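Local coordinates for serine Recombinase (PDB 3LHF), which probably binds DNA and exchanges its strands as a transposon-encoded serine recombinase, represented here by its resolvase-type domain, at residues L52-L55 against R56-N60. The protein carries 1 engineered substitution. Numbering follows the deposited sequence.
Sequences LKLL and RMILN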
ATOM      1  N   LEU D  52     -12.540   4.519  -2.627  1.00 48.09           N
ATOM      2  CA  LEU D  52     -12.270   4.937  -3.994  1.00 46.80           C
ATOM      3  C   LEU D  52     -12.970   6.237  -4.340  1.00 47.25           C
ATOM      4  O   LEU D  52     -12.440   7.071  -5.044  1.00 41.85           O
ATOM      5  CB  LEU D  52     -12.632   3.844  -4.987  1.00 50.25           C
ATOM      6  CG  LEU D  52     -11.690   2.645  -5.063  1.00 49.14           C
ATOM      7  CD1 LEU D  52     -12.389   1.439  -5.562  1.00 45.84           C
ATOM      8  CD2 LEU D  52     -10.506   2.932  -5.873  1.00 45.19           C
ATOM      9  N   LYS D  53     -14.172   6.386  -3.826  1.00 47.57           N
ATOM     10  CA  LYS D  53     -14.900   7.601  -3.982  1.00 46.12           C
ATOM     11  C   LYS D  53     -14.196   8.759  -3.329  1.00 45.10           C
ATOM     12  O   LYS D  53     -14.050   9.790  -3.917  1.00 48.93           O
ATOM     13  CB  LYS D  53     -16.273   7.436  -3.355  1.00 46.05           C
ATOM     14  CG  LYS D  53     -17.239   8.517  -3.675  1.00 46.30           C
ATOM     15  CD  LYS D  53     -17.642   9.255  -2.459  1.00 50.29           C
ATOM     16  CE  LYS D  53     -19.140   9.405  -2.346  1.00 50.61           C
ATOM     17  NZ  LYS D  53     -19.500  10.390  -1.316  1.00 51.61           N
ATOM     18  N   LEU D  54     -13.760   8.583  -2.103  1.00 40.68           N
ATOM     19  CA  LEU D  54     -13.034   9.622  -1.428  1.00 42.18           C
ATOM     20  C   LEU D  54     -11.767   9.933  -2.165  1.00 43.56           C
ATOM     21  O   LEU D  54     -11.456  11.050  -2.405  1.00 41.53           O
ATOM     22  CB  LEU D  54     -12.668   9.145  -0.030  1.00 42.43           C
ATOM     23  CG  LEU D  54     -11.630   9.901   0.776  1.00 42.72           C
ATOM     24  CD1 LEU D  54     -11.941  11.332   0.877  1.00 40.81           C
ATOM     25  CD2 LEU D  54     -11.509   9.327   2.136  1.00 43.04           C
ATOM     26  N   LEU D  55     -11.036   8.907  -2.531  1.00 44.82           N
ATOM     27  CA  LEU D  55      -9.789   9.097  -3.199  1.00 42.86           C
ATOM     28  C   LEU D  55     -10.089   9.815  -4.477  1.00 48.47           C
ATOM     29  O   LEU D  55      -9.410  10.746  -4.827  1.00 50.58           O
ATOM     30  CB  LEU D  55      -9.176   7.746  -3.507  1.00 44.49           C
ATOM     31  CG  LEU D  55      -7.703   7.634  -3.851  1.00 50.36           C
ATOM     32  CD1 LEU D  55      -7.520   7.533  -5.301  1.00 52.50           C
ATOM     33  CD2 LEU D  55      -6.873   8.746  -3.304  1.00 51.63           C
ATOM     34  N   ARG D  56     -11.149   9.396  -5.146  1.00 46.34           N
ATOM     35  CA  ARG D  56     -11.521   9.960  -6.410  1.00 44.99           C
ATOM     36  C   ARG D  56     -11.812  11.429  -6.224  1.00 48.54           C
ATOM     37  O   ARG D  56     -11.390  12.246  -7.002  1.00 50.17           O
ATOM     38  CB  ARG D  56     -12.740   9.229  -6.965  1.00 43.83           C
ATOM     39  CG  ARG D  56     -12.514   8.508  -8.246  1.00 40.27           C
ATOM     40  CD  ARG D  56     -13.218   7.191  -8.292  1.00 41.95           C
ATOM     41  NE  ARG D  56     -12.398   6.186  -8.935  1.00 50.29           N
ATOM     42  CZ  ARG D  56     -12.745   4.929  -9.151  1.00 48.61           C
ATOM     43  NH1 ARG D  56     -13.917   4.484  -8.796  1.00 51.44           N
ATOM     44  NH2 ARG D  56     -11.907   4.112  -9.727  1.00 51.23           N
ATOM     45  N   MET D  57     -12.492  11.770  -5.151  1.00 49.63           N
ATOM     46  CA  MET D  57     -12.771  13.152  -4.863  1.00 47.11           C
ATOM     47  C   MET D  57     -11.492  13.951  -4.660  1.00 51.65           C
ATOM     48  O   MET D  57     -11.372  15.059  -5.134  1.00 53.24           O
ATOM     49  CB  MET D  57     -13.664  13.269  -3.638  1.00 41.31           C
ATOM     50  CG  MET D  57     -15.107  12.941  -3.874  1.00 41.77           C
ATOM     51  SD  MET D  57     -16.164  12.983  -2.440  1.00 45.10           S
ATOM     52  CE  MET D  57     -16.422  14.695  -2.235  1.00 39.74           C
ATOM     53  N   ILE D  58     -10.525  13.393  -3.956  1.00 49.94           N
ATOM     54  CA  ILE D  58      -9.320  14.129  -3.651  1.00 53.54           C
ATOM     55  C   ILE D  58      -8.590  14.479  -4.932  1.00 54.52           C
ATOM     56  O   ILE D  58      -8.011  15.527  -5.057  1.00 54.32           O
ATOM     57  CB  ILE D  58      -8.416  13.396  -2.685  1.00 52.50           C
ATOM     58  CG1 ILE D  58      -9.136  13.204  -1.362  1.00 51.58           C
ATOM     59  CG2 ILE D  58      -7.156  14.176  -2.466  1.00 47.94           C
ATOM     60  CD1 ILE D  58      -8.261  13.292  -0.163  1.00 51.44           C
ATOM     61  N   LEU D  59      -8.661  13.588  -5.894  1.00 51.48           N
ATOM     62  CA  LEU D  59      -8.014  13.799  -7.160  1.00 54.18           C
ATOM     63  C   LEU D  59      -8.714  14.883  -7.950  1.00 55.27           C
ATOM     64  O   LEU D  59      -8.206  15.340  -8.948  1.00 54.35           O
ATOM     65  CB  LEU D  59      -7.960  12.508  -7.952  1.00 56.53           C
ATOM     66  CG  LEU D  59      -7.083  11.406  -7.392  1.00 52.36           C
ATOM     67  CD1 LEU D  59      -7.729  10.096  -7.591  1.00 50.55           C
ATOM     68  CD2 LEU D  59      -5.742  11.426  -8.027  1.00 53.65           C
ATOM     69  N   ASN D  60      -9.895  15.278  -7.500  1.00 58.56           N
ATOM     70  CA  ASN D  60     -10.692  16.285  -8.185  1.00 59.74           C
ATOM     71  C   ASN D  60     -10.725  17.652  -7.540  1.00 59.51           C
ATOM     72  O   ASN D  60     -11.533  18.471  -7.889  1.00 62.47           O
ATOM     73  CB  ASN D  60     -12.107  15.813  -8.393  1.00 51.47           C
ATOM     74  CG  ASN D  60     -12.731  16.424  -9.604  1.00 55.05           C
ATOM     75  OD1 ASN D  60     -12.345  16.143 -10.719  1.00 50.69           O
ATOM     76  ND2 ASN D  60     -13.696  17.268  -9.389  1.00 57.75           N
TER
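Leu52 O accepts the backbone N-H of Arg56 at 2.7 Å, the first of four successive i to i+4 bonds that carry the chain from Leu52 to Leu59; the last joins Leu59 N to Leu55 O at 3.1 Å. Bends at chi2 (141°) and chi3 (-141°) turn the Arg56 chain back toward Leu52, and one guanidinium face rests near its rim over Leu52 CB, 4.1 Å from NH1. Arginine's length lets its methylenes run beside Leu52 O, CD 3.3 Å away, while NH2 forms a salt bridge with Glu84 of the second subunit. Leu55 and Leu59 cross at an angle, their CD1 methyls tightly packed at 3.4 Å; Leu59 also packs on Ala88 of that subunit. Leu54 and Ile58 point the same way, CD1 of Leu54 4.0 Å from CG1 of Ile58, and these branched apolar chains suit the buried side, where both meet Val66 of strand 63-68. Lys53 CD flanks Met57 SD at 4.0 Å; long, flexible chains suit this more exposed side, lying side by side against Gln35 of edge strand 35-40. This amphipathic alpha-helix, packed between a parallel beta-sheet and a partner subunit, belongs to the alpha/beta fold of the resolvase N-terminal domain.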